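Local atomic coordinates of penicillin-binding protein activator LpoA (Escherichia coli, PDB entry 6DR3), a protein that regulates peptidoglycan synthesis from the outer membrane, stimulating the transpeptidase activity of penicillin-binding protein 1A, which cannot function without it. Residues E78-A82 with Q83-A87. Sequence-based numbering, arbitrary orientation.
Sequences EIKLA and QKDFA
A Schellman motif ends helix 66-82, and three residues later the chain enters helix 86-93, in the all-helical amino-terminal domain of LpoA with its TPR-like motifs. Lys-84, with its positive phi of 61°, is the C-prime residue. Asp-85 N donates a hydrogen bond to Lys-80 O at 2.7 Å, while Lys-84 N donates one to Leu-81 O at 3.0 Å from well above the carbonyl plane. The last regular helical bond, Gln-83 N to Ile-79 O, lies in the carbonyl plane. The Gln-83 side chain, extended beyond CG, runs alongside Ile-79, which faces helices 30-47 and 50-58, with Gln-83 CD 4.0 Å from Ile-79 CG2. Asp-85 is also the N-cap of the next helix: CG stands anti to its backbone N (chi1 -175°), and OD1 accepts from Gly-88 N. OD2 lies on the side of the Lys-80 chain, which bends at its last torsion and forms a long salt bridge, Lys-80 NZ 3.8 Å from Asp-85 OD2. One water joins the pair, donating to Asp-85 OD2 and weakly accepting from Lys-80 NZ. Away from these charges, Leu-81 crosses Phe-86 at about a right angle, its methyl meeting the ring obliquely: Leu-81 CD2 is 3.8 Å from Phe-86 CD1.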
loop_
_atom_site.group_PDB
_atom_site.type_symbol
_atom_site.label_atom_id
_atom_site.label_comp_id
_atom_site.label_asym_id
_atom_site.label_seq_id
_atom_site.Cartn_x
_atom_site.Cartn_y
_atom_site.Cartn_z
ATOM N N GLU A 78 9.714 0.494 7.598
ATOM C CA GLU A 78 8.742 -0.437 8.160
ATOM C C GLU A 78 9.006 -0.678 9.639
ATOM O O GLU A 78 8.067 -0.818 10.431
ATOM C CB GLU A 78 8.772 -1.750 7.377
ATOM C CG GLU A 78 8.439 -1.579 5.900
ATOM C CD GLU A 78 8.479 -2.887 5.124
ATOM O OE1 GLU A 78 9.297 -3.764 5.472
ATOM O OE2 GLU A 78 7.690 -3.039 4.166
ATOM N N ILE A 79 10.280 -0.722 10.036
ATOM C CA ILE A 79 10.615 -0.913 11.445
ATOM C C ILE A 79 10.147 0.282 12.268
ATOM O O ILE A 79 9.522 0.122 13.323
ATOM C CB ILE A 79 12.128 -1.165 11.603
ATOM C CG1 ILE A 79 12.476 -2.559 11.075
ATOM C CG2 ILE A 79 12.565 -1.022 13.068
ATOM C CD1 ILE A 79 13.966 -2.855 11.003
ATOM N N LYS A 80 10.432 1.498 11.799
ATOM C CA LYS A 80 10.040 2.683 12.557
ATOM C C LYS A 80 8.525 2.791 12.674
ATOM O O LYS A 80 8.005 3.234 13.704
ATOM C CB LYS A 80 10.625 3.938 11.914
ATOM C CG LYS A 80 12.118 4.082 12.150
ATOM C CD LYS A 80 12.626 5.468 11.807
ATOM C CE LYS A 80 14.121 5.576 12.066
ATOM N NZ LYS A 80 14.461 5.323 13.495
ATOM N N LEU A 81 7.795 2.395 11.629
ATOM C CA LEU A 81 6.341 2.363 11.731
ATOM C C LEU A 81 5.892 1.331 12.758
ATOM O O LEU A 81 4.956 1.575 13.528
ATOM C CB LEU A 81 5.721 2.073 10.363
ATOM C CG LEU A 81 5.838 3.207 9.340
ATOM C CD1 LEU A 81 5.451 2.722 7.954
ATOM C CD2 LEU A 81 4.979 4.397 9.745
ATOM N N ALA A 82 6.552 0.171 12.789
ATOM C CA ALA A 82 6.231 -0.835 13.795
ATOM C C ALA A 82 6.521 -0.325 15.201
ATOM O O ALA A 82 5.810 -0.680 16.148
ATOM C CB ALA A 82 7.014 -2.119 13.523
ATOM N N GLN A 83 7.550 0.508 15.357
ATOM C CA GLN A 83 7.882 1.110 16.642
ATOM C C GLN A 83 7.045 2.347 16.951
ATOM O O GLN A 83 7.353 3.057 17.915
ATOM C CB GLN A 83 9.366 1.482 16.682
ATOM C CG GLN A 83 10.316 0.307 16.527
ATOM C CD GLN A 83 11.775 0.726 16.550
ATOM O OE1 GLN A 83 12.604 0.083 17.190
ATOM N NE2 GLN A 83 12.095 1.808 15.847
ATOM N N LYS A 84 6.012 2.627 16.159
ATOM C CA LYS A 84 5.174 3.812 16.322
ATOM C C LYS A 84 5.966 5.107 16.180
ATOM O O LYS A 84 5.503 6.172 16.601
ATOM C CB LYS A 84 4.440 3.796 17.669
ATOM C CG LYS A 84 3.187 2.936 17.685
ATOM C CD LYS A 84 3.510 1.452 17.623
ATOM C CE LYS A 84 2.255 0.606 17.773
ATOM N NZ LYS A 84 1.544 0.872 19.054
ATOM N N ASP A 85 7.161 5.044 15.592
ATOM C CA ASP A 85 7.956 6.244 15.327
ATOM C C ASP A 85 7.542 6.821 13.973
ATOM O O ASP A 85 8.291 6.825 12.995
ATOM C CB ASP A 85 9.442 5.920 15.377
ATOM C CG ASP A 85 10.313 7.153 15.234
ATOM O OD1 ASP A 85 9.757 8.267 15.135
ATOM O OD2 ASP A 85 11.554 7.011 15.225
ATOM N N PHE A 86 6.304 7.317 13.936
ATOM C CA PHE A 86 5.754 7.849 12.694
ATOM C C PHE A 86 6.539 9.060 12.207
ATOM O O PHE A 86 6.684 9.256 10.996
ATOM C CB PHE A 86 4.281 8.209 12.888
ATOM C CG PHE A 86 3.413 7.032 13.231
ATOM C CD1 PHE A 86 2.831 6.270 12.232
ATOM C CD2 PHE A 86 3.183 6.685 14.554
ATOM C CE1 PHE A 86 2.034 5.184 12.544
ATOM C CE2 PHE A 86 2.387 5.600 14.873
ATOM C CZ PHE A 86 1.812 4.848 13.866
ATOM N N ALA A 87 7.050 9.882 13.126
ATOM C CA ALA A 87 7.855 11.031 12.725
ATOM C C ALA A 87 9.150 10.581 12.062
ATOM O O ALA A 87 9.547 11.115 11.019
ATOM C CB ALA A 87 8.148 11.914 13.937
HETATM O O HOH W 1 12.905 4.261 16.175
#